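Local coordinates for putative uncharacterized protein ECU08_1170 (Encephalitozoon cuniculi, PDB 3Q87), which probably binds and activates methyltransferases involved in translation, as the zinc-binding Trm112 partner of the Mtq2 enzyme that methylates the termination factor eRF1, at residues Met1-Arg13 against Phe89-Arg101. Residues are numbered along the deposited sequence; the frame is centred on the assembly and turned at random.
Sequences MKPFLLGLLKCKR and FLFGIDVVEGSLR. With ZN (zinc ion), chain C.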
ATOM      1  N   MET A   1      11.414   5.157   2.714  1.00 23.63           N
ATOM      2  CA  MET A   1      10.874   4.369   1.611  1.00 26.85           C
ATOM      3  C   MET A   1      11.951   3.691   0.772  1.00 22.28           C
ATOM      4  O   MET A   1      12.930   4.309   0.352  1.00 22.55           O
ATOM      5  CB  MET A   1       9.956   5.206   0.710  1.00 23.90           C
ATOM      6  CG  MET A   1      10.666   6.030  -0.323  1.00 32.37           C
ATOM      7  SD  MET A   1       9.721   6.214  -1.871  1.00 29.17           S
ATOM      8  CE  MET A   1      10.108   4.686  -2.714  1.00 40.30           C
ATOM      9  N   LYS A   2      11.740   2.409   0.526  1.00 19.65           N
ATOM     10  CA  LYS A   2      12.605   1.638  -0.342  1.00 22.08           C
ATOM     11  C   LYS A   2      12.213   1.876  -1.801  1.00 25.48           C
ATOM     12  O   LYS A   2      11.043   2.036  -2.118  1.00 19.64           O
ATOM     13  CB  LYS A   2      12.503   0.160   0.010  1.00 21.42           C
ATOM     14  CG  LYS A   2      12.781  -0.129   1.480  1.00 20.96           C
ATOM     15  CD  LYS A   2      12.510  -1.584   1.792  1.00 28.55           C
ATOM     16  CE  LYS A   2      12.927  -1.934   3.213  1.00 37.00           C
ATOM     17  NZ  LYS A   2      12.703  -3.384   3.483  1.00 49.99           N
ATOM     18  N   PRO A   3      13.206   1.935  -2.693  1.00 23.37           N
ATOM     19  CA  PRO A   3      12.928   2.298  -4.087  1.00 19.45           C
ATOM     20  C   PRO A   3      11.955   1.372  -4.831  1.00 19.23           C
ATOM     21  O   PRO A   3      11.392   1.800  -5.839  1.00 18.21           O
ATOM     22  CB  PRO A   3      14.324   2.285  -4.726  1.00 21.47           C
ATOM     23  CG  PRO A   3      15.230   2.703  -3.576  1.00 20.16           C
ATOM     24  CD  PRO A   3      14.640   2.038  -2.362  1.00 21.55           C
ATOM     25  N   PHE A   4      11.726   0.147  -4.363  1.00 18.97           N
ATOM     26  CA  PHE A   4      10.757  -0.708  -5.060  1.00 19.01           C
ATOM     27  C   PHE A   4       9.367  -0.091  -5.035  1.00 15.01           C
ATOM     28  O   PHE A   4       8.526  -0.415  -5.881  1.00 16.69           O
ATOM     29  CB  PHE A   4      10.732  -2.136  -4.500  1.00 19.99           C
ATOM     30  CG  PHE A   4       9.803  -2.320  -3.331  1.00 18.48           C
ATOM     31  CD1 PHE A   4       8.502  -2.756  -3.528  1.00 20.36           C
ATOM     32  CD2 PHE A   4      10.231  -2.061  -2.046  1.00 16.76           C
ATOM     33  CE1 PHE A   4       7.643  -2.930  -2.457  1.00 19.34           C
ATOM     34  CE2 PHE A   4       9.382  -2.240  -0.965  1.00 24.36           C
ATOM     35  CZ  PHE A   4       8.082  -2.671  -1.175  1.00 26.45           C
ATOM     36  N   LEU A   5       9.132   0.812  -4.082  1.00 16.02           N
ATOM     37  CA  LEU A   5       7.828   1.490  -3.986  1.00 19.66           C
ATOM     38  C   LEU A   5       7.530   2.320  -5.235  1.00 20.21           C
ATOM     39  O   LEU A   5       6.375   2.623  -5.525  1.00 19.54           O
ATOM     40  CB  LEU A   5       7.737   2.369  -2.737  1.00 15.08           C
ATOM     41  CG  LEU A   5       7.386   1.625  -1.443  1.00 23.74           C
ATOM     42  CD1 LEU A   5       6.943   2.601  -0.366  1.00 18.39           C
ATOM     43  CD2 LEU A   5       6.288   0.621  -1.714  1.00 23.36           C
ATOM     44  N   LEU A   6       8.573   2.679  -5.982  1.00 18.10           N
ATOM     45  CA  LEU A   6       8.377   3.417  -7.226  1.00 18.13           C
ATOM     46  C   LEU A   6       7.586   2.621  -8.265  1.00 27.27           C
ATOM     47  O   LEU A   6       7.116   3.192  -9.248  1.00 27.16           O
ATOM     48  CB  LEU A   6       9.707   3.872  -7.822  1.00 22.39           C
ATOM     49  CG  LEU A   6      10.190   5.238  -7.340  1.00 23.88           C
ATOM     50  CD1 LEU A   6      11.526   5.509  -7.956  1.00 29.94           C
ATOM     51  CD2 LEU A   6       9.199   6.316  -7.739  1.00 28.34           C
ATOM     52  N   GLY A   7       7.450   1.311  -8.067  1.00 17.90           N
ATOM     53  CA  GLY A   7       6.568   0.533  -8.922  1.00 20.82           C
ATOM     54  C   GLY A   7       5.102   0.583  -8.500  1.00 24.17           C
ATOM     55  O   GLY A   7       4.218   0.148  -9.237  1.00 24.20           O
ATOM     56  N   LEU A   8       4.840   1.116  -7.313  1.00 18.77           N
ATOM     57  CA  LEU A   8       3.520   0.998  -6.690  1.00 18.91           C
ATOM     58  C   LEU A   8       2.820   2.337  -6.487  1.00 23.22           C
ATOM     59  O   LEU A   8       1.603   2.398  -6.295  1.00 23.81           O
ATOM     60  CB  LEU A   8       3.657   0.299  -5.331  1.00 18.43           C
ATOM     61  CG  LEU A   8       3.793  -1.222  -5.427  1.00 25.80           C
ATOM     62  CD1 LEU A   8       4.725  -1.775  -4.378  1.00 22.07           C
ATOM     63  CD2 LEU A   8       2.423  -1.869  -5.326  1.00 26.71           C
ATOM     64  N   LEU A   9       3.587   3.416  -6.501  1.00 13.57           N
ATOM     65  CA  LEU A   9       3.016   4.722  -6.217  1.00 15.90           C
ATOM     66  C   LEU A   9       2.677   5.430  -7.515  1.00 17.47           C
ATOM     67  O   LEU A   9       3.293   5.173  -8.531  1.00 21.98           O
ATOM     68  CB  LEU A   9       3.988   5.564  -5.398  1.00 19.46           C
ATOM     69  CG  LEU A   9       4.177   5.262  -3.906  1.00 24.43           C
ATOM     70  CD1 LEU A   9       5.461   5.881  -3.395  1.00 16.94           C
ATOM     71  CD2 LEU A   9       2.997   5.778  -3.106  1.00 20.05           C
ATOM     72  N   LYS A  10       1.700   6.321  -7.476  1.00 14.19           N
ATOM     73  CA  LYS A  10       1.394   7.137  -8.641  1.00 17.01           C
ATOM     74  C   LYS A  10       0.934   8.522  -8.211  1.00 14.21           C
ATOM     75  O   LYS A  10       0.533   8.727  -7.060  1.00 14.33           O
ATOM     76  CB  LYS A  10       0.311   6.479  -9.497  1.00 15.24           C
ATOM     77  CG  LYS A  10      -1.091   6.497  -8.872  1.00 19.22           C
ATOM     78  CD  LYS A  10      -2.118   5.901  -9.825  1.00 19.84           C
ATOM     79  CE  LYS A  10      -3.544   6.047  -9.313  1.00 17.54           C
ATOM     80  NZ  LYS A  10      -4.049   7.434  -9.477  1.00 26.50           N
ATOM     81  N   CYS A  11       0.999   9.473  -9.135  1.00 12.07           N
ATOM     82  CA  CYS A  11       0.492  10.806  -8.871  1.00 11.27           C
ATOM     83  C   CYS A  11      -1.004  10.723  -8.666  1.00 14.74           C
ATOM     84  O   CYS A  11      -1.717  10.065  -9.429  1.00 18.39           O
ATOM     85  CB  CYS A  11       0.799  11.757 -10.024  1.00 13.63           C
ATOM     86  SG  CYS A  11      -0.005  13.352  -9.816  1.00 18.06           S
ATOM     87  N   LYS A  12      -1.490  11.384  -7.632  1.00 17.48           N
ATOM     88  CA  LYS A  12      -2.889  11.223  -7.274  1.00 16.72           C
ATOM     89  C   LYS A  12      -3.777  12.203  -8.041  1.00 22.75           C
ATOM     90  O   LYS A  12      -4.999  12.163  -7.922  1.00 22.51           O
ATOM     91  CB  LYS A  12      -3.073  11.393  -5.769  1.00 17.95           C
ATOM     92  CG  LYS A  12      -2.929  12.834  -5.299  1.00 24.91           C
ATOM     93  CD  LYS A  12      -3.252  12.963  -3.827  1.00 22.23           C
ATOM     94  CE  LYS A  12      -2.939  14.364  -3.327  1.00 24.44           C
ATOM     95  NZ  LYS A  12      -3.211  14.453  -1.862  1.00 17.99           N
ATOM     96  N   ARG A  13      -3.154  13.075  -8.825  1.00 21.26           N
ATOM     97  CA  ARG A  13      -3.880  14.102  -9.564  1.00 25.26           C
ATOM     98  C   ARG A  13      -3.988  13.749 -11.057  1.00 26.64           C
ATOM     99  O   ARG A  13      -5.067  13.829 -11.650  1.00 20.00           O
ATOM    100  CB  ARG A  13      -3.183  15.451  -9.407  1.00 24.54           C
ATOM    101  CG  ARG A  13      -3.580  16.445 -10.484  1.00 31.77           C
ATOM    102  CD  ARG A  13      -2.556  17.557 -10.587  1.00 37.61           C
ATOM    103  NE  ARG A  13      -2.778  18.532  -9.537  1.00 32.73           N
ATOM    104  CZ  ARG A  13      -1.836  19.272  -8.972  1.00 22.50           C
ATOM    105  NH1 ARG A  13      -0.567  19.161  -9.344  1.00 22.52           N
ATOM    106  NH2 ARG A  13      -2.181  20.133  -8.025  1.00 27.50           N
ATOM    107  N   PHE A  89      19.271  -3.383  -4.659  1.00 26.03           N
ATOM    108  CA  PHE A  89      19.166  -1.935  -4.773  1.00 33.82           C
ATOM    109  C   PHE A  89      17.764  -1.467  -4.355  1.00 24.70           C
ATOM    110  O   PHE A  89      17.620  -0.493  -3.624  1.00 23.10           O
ATOM    111  CB  PHE A  89      19.479  -1.506  -6.214  1.00 34.03           C
ATOM    112  CG  PHE A  89      19.519  -0.010  -6.427  1.00 30.82           C
ATOM    113  CD1 PHE A  89      20.636   0.729  -6.069  1.00 34.57           C
ATOM    114  CD2 PHE A  89      18.451   0.648  -7.034  1.00 36.45           C
ATOM    115  CE1 PHE A  89      20.685   2.101  -6.286  1.00 33.62           C
ATOM    116  CE2 PHE A  89      18.490   2.020  -7.256  1.00 34.58           C
ATOM    117  CZ  PHE A  89      19.610   2.748  -6.878  1.00 35.30           C
ATOM    118  N   LEU A  90      16.742  -2.186  -4.794  1.00 18.18           N
ATOM    119  CA  LEU A  90      15.366  -1.714  -4.619  1.00 28.33           C
ATOM    120  C   LEU A  90      14.819  -1.987  -3.213  1.00 27.81           C
ATOM    121  O   LEU A  90      13.904  -1.305  -2.747  1.00 20.79           O
ATOM    122  CB  LEU A  90      14.456  -2.313  -5.692  1.00 23.53           C
ATOM    123  CG  LEU A  90      14.700  -1.857  -7.140  1.00 28.40           C
ATOM    124  CD1 LEU A  90      13.805  -2.604  -8.122  1.00 26.94           C
ATOM    125  CD2 LEU A  90      14.508  -0.346  -7.304  1.00 28.85           C
ATOM    126  N   PHE A  91      15.394  -2.977  -2.538  1.00 23.43           N
ATOM    127  CA  PHE A  91      14.931  -3.366  -1.216  1.00 24.12           C
ATOM    128  C   PHE A  91      15.975  -3.069  -0.166  1.00 25.81           C
ATOM    129  O   PHE A  91      15.682  -3.078   1.024  1.00 30.47           O
ATOM    130  CB  PHE A  91      14.583  -4.860  -1.181  1.00 26.01           C
ATOM    131  CG  PHE A  91      13.289  -5.196  -1.866  1.00 24.55           C
ATOM    132  CD1 PHE A  91      12.094  -5.207  -1.157  1.00 24.80           C
ATOM    133  CD2 PHE A  91      13.263  -5.492  -3.223  1.00 23.58           C
ATOM    134  CE1 PHE A  91      10.896  -5.506  -1.790  1.00 21.02           C
ATOM    135  CE2 PHE A  91      12.070  -5.788  -3.863  1.00 22.73           C
ATOM    136  CZ  PHE A  91      10.885  -5.799  -3.144  1.00 20.03           C
ATOM    137  N   GLY A  92      17.201  -2.812  -0.610  1.00 27.30           N
ATOM    138  CA  GLY A  92      18.321  -2.671   0.302  1.00 28.59           C
ATOM    139  C   GLY A  92      18.678  -1.236   0.624  1.00 29.96           C
ATOM    140  O   GLY A  92      19.676  -0.973   1.289  1.00 25.10           O
ATOM    141  N   ILE A  93      17.862  -0.303   0.148  1.00 26.58           N
ATOM    142  CA  ILE A  93      18.052   1.102   0.473  1.00 22.68           C
ATOM    143  C   ILE A  93      16.764   1.688   1.011  1.00 25.34           C
ATOM    144  O   ILE A  93      15.686   1.372   0.522  1.00 24.32           O
ATOM    145  CB  ILE A  93      18.437   1.921  -0.767  1.00 23.62           C
ATOM    146  CG1 ILE A  93      19.719   1.375  -1.400  1.00 33.85           C
ATOM    147  CG2 ILE A  93      18.596   3.390  -0.397  1.00 25.13           C
ATOM    148  CD1 ILE A  93      20.101   2.081  -2.691  1.00 31.32           C
ATOM    149  N   ASP A  94      16.885   2.573   1.991  1.00 24.60           N
ATOM    150  CA  ASP A  94      15.730   3.265   2.527  1.00 30.32           C
ATOM    151  C   ASP A  94      15.947   4.778   2.518  1.00 28.02           C
ATOM    152  O   ASP A  94      16.855   5.293   3.180  1.00 26.79           O
ATOM    153  CB  ASP A  94      15.449   2.789   3.951  1.00 31.33           C
ATOM    154  CG  ASP A  94      14.238   3.465   4.555  1.00 41.00           C
ATOM    155  OD1 ASP A  94      13.152   3.404   3.926  1.00 33.29           O
ATOM    156  OD2 ASP A  94      14.368   4.050   5.655  1.00 38.37           O
ATOM    157  N   VAL A  95      15.123   5.487   1.757  1.00 18.57           N
ATOM    158  CA  VAL A  95      15.178   6.936   1.758  1.00 23.49           C
ATOM    159  C   VAL A  95      14.432   7.409   2.995  1.00 29.18           C
ATOM    160  O   VAL A  95      13.231   7.165   3.127  1.00 19.09           O
ATOM    161  CB  VAL A  95      14.522   7.544   0.490  1.00 22.30           C
ATOM    162  CG1 VAL A  95      14.587   9.063   0.529  1.00 20.11           C
ATOM    163  CG2 VAL A  95      15.195   7.026  -0.757  1.00 24.98           C
ATOM    164  N   VAL A  96      15.136   8.065   3.913  1.00 22.35           N
ATOM    165  CA  VAL A  96      14.474   8.544   5.114  1.00 23.63           C
ATOM    166  C   VAL A  96      13.976   9.972   4.901  1.00 23.43           C
ATOM    167  O   VAL A  96      12.913  10.340   5.382  1.00 22.34           O
ATOM    168  CB  VAL A  96      15.366   8.430   6.391  1.00 29.36           C
ATOM    169  CG1 VAL A  96      16.139   7.111   6.403  1.00 30.11           C
ATOM    170  CG2 VAL A  96      16.317   9.567   6.460  1.00 38.36           C
ATOM    171  N   GLU A  97      14.733  10.761   4.145  1.00 24.30           N
ATOM    172  CA  GLU A  97      14.374  12.151   3.884  1.00 29.74           C
ATOM    173  C   GLU A  97      14.521  12.469   2.400  1.00 21.78           C
ATOM    174  O   GLU A  97      15.545  12.175   1.802  1.00 21.95           O
ATOM    175  CB  GLU A  97      15.247  13.099   4.709  1.00 31.29           C
ATOM    176  CG  GLU A  97      15.176  12.864   6.214  1.00 42.20           C
ATOM    177  CD  GLU A  97      13.865  13.333   6.838  1.00 46.55           C
ATOM    178  OE1 GLU A  97      13.248  14.290   6.311  1.00 45.93           O
ATOM    179  OE2 GLU A  97      13.461  12.745   7.868  1.00 40.63           O
ATOM    180  N   GLY A  98      13.485  13.050   1.809  1.00 20.20           N
ATOM    181  CA  GLY A  98      13.522  13.367   0.395  1.00 26.39           C
ATOM    182  C   GLY A  98      12.160  13.716  -0.165  1.00 20.55           C
ATOM    183  O   GLY A  98      11.290  14.204   0.556  1.00 21.58           O
ATOM    184  N   SER A  99      11.970  13.440  -1.451  1.00 16.72           N
ATOM    185  CA  SER A  99      10.747  13.833  -2.146  1.00 17.67           C
ATOM    186  C   SER A  99      10.502  12.993  -3.390  1.00 20.59           C
ATOM    187  O   SER A  99      11.443  12.478  -4.010  1.00 22.00           O
ATOM    188  CB  SER A  99      10.834  15.300  -2.571  1.00 21.69           C
ATOM    189  OG  SER A  99      10.439  16.155  -1.516  1.00 45.52           O
ATOM    190  N   LEU A 100       9.232  12.883  -3.762  1.00 17.10           N
ATOM    191  CA  LEU A 100       8.843  12.295  -5.031  1.00 13.45           C
ATOM    192  C   LEU A 100       8.070  13.346  -5.818  1.00 16.27           C
ATOM    193  O   LEU A 100       7.134  13.934  -5.296  1.00 18.89           O
ATOM    194  CB  LEU A 100       7.956  11.072  -4.803  1.00 14.74           C
ATOM    195  CG  LEU A 100       8.605   9.895  -4.073  1.00 19.85           C
ATOM    196  CD1 LEU A 100       7.571   8.816  -3.807  1.00 16.87           C
ATOM    197  CD2 LEU A 100       9.799   9.335  -4.861  1.00 21.01           C
ATOM    198  N   ARG A 101       8.451  13.571  -7.074  1.00 17.19           N
ATOM    199  CA  ARG A 101       7.810  14.599  -7.895  1.00 19.56           C
ATOM    200  C   ARG A 101       7.223  14.007  -9.183  1.00 15.78           C
ATOM    201  O   ARG A 101       7.926  13.355  -9.937  1.00 15.48           O
ATOM    202  CB  ARG A 101       8.819  15.712  -8.243  1.00 21.70           C
ATOM    203  CG  ARG A 101       8.266  16.761  -9.231  1.00 21.07           C
ATOM    204  CD  ARG A 101       9.226  17.921  -9.490  1.00 23.64           C
ATOM    205  NE  ARG A 101      10.588  17.472  -9.753  1.00 41.70           N
ATOM    206  CZ  ARG A 101      11.010  17.000 -10.923  1.00 48.88           C
ATOM    207  NH1 ARG A 101      10.165  16.900 -11.945  1.00 41.87           N
ATOM    208  NH2 ARG A 101      12.276  16.626 -11.071  1.00 40.62           N
TER
HETATM  209 ZN    ZN C 126       0.861  14.473 -11.699  1.00 28.56          ZN
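Met-1 and Val-95 are joined through their backbones, Val-95 N giving a nearly straight bond (167°) to Met-1 O at 2.9 Å, while Met-1 N returns one to Val-95 O at 2.7 Å. Being the chain terminus, that nitrogen also forms a salt bridge with Asp-94 OD1 at 2.8 Å, approaching from above the carboxylate plane. Asp-94 reaches it with CG anti to its own backbone N (chi1 -179°), and its OD2 is hydrogen-bonded to Ser-114 OG. Pro-3, with no N-H to offer, suits the start of the 3-10 segment 3-7; its ring touches Ile-93 through CD and Leu-90 through CB, CB lying 3.7 Å from Leu-90 CD2. The next N-H, of Phe-4, bonds to Leu-90 O, which also sits at the edge of the Phe-4 ring. One face of that ring carries Phe-91 in an offset stack, centroids 4.3 Å apart and planes at 12°, two flat rings burying broad apolar faces together; Leu-5 CD2 lies over the rim of the opposite face. Leu-100 CD1 receives side chains from both ends of the contact: Leu-9, crossing Leu-100 at about a right angle, CD1 to CD1 at 3.6 Å, and the bent, unbranched Met-1 through SD. The N-terminal segment thus bridges helix 84-91, strand 93-96 and strand 98-102, before Cys-11 joins Cys-14, Cys-102 and Cys-105 round zinc, a paired-CxxC site consistent with the zinc beta-ribbon clan.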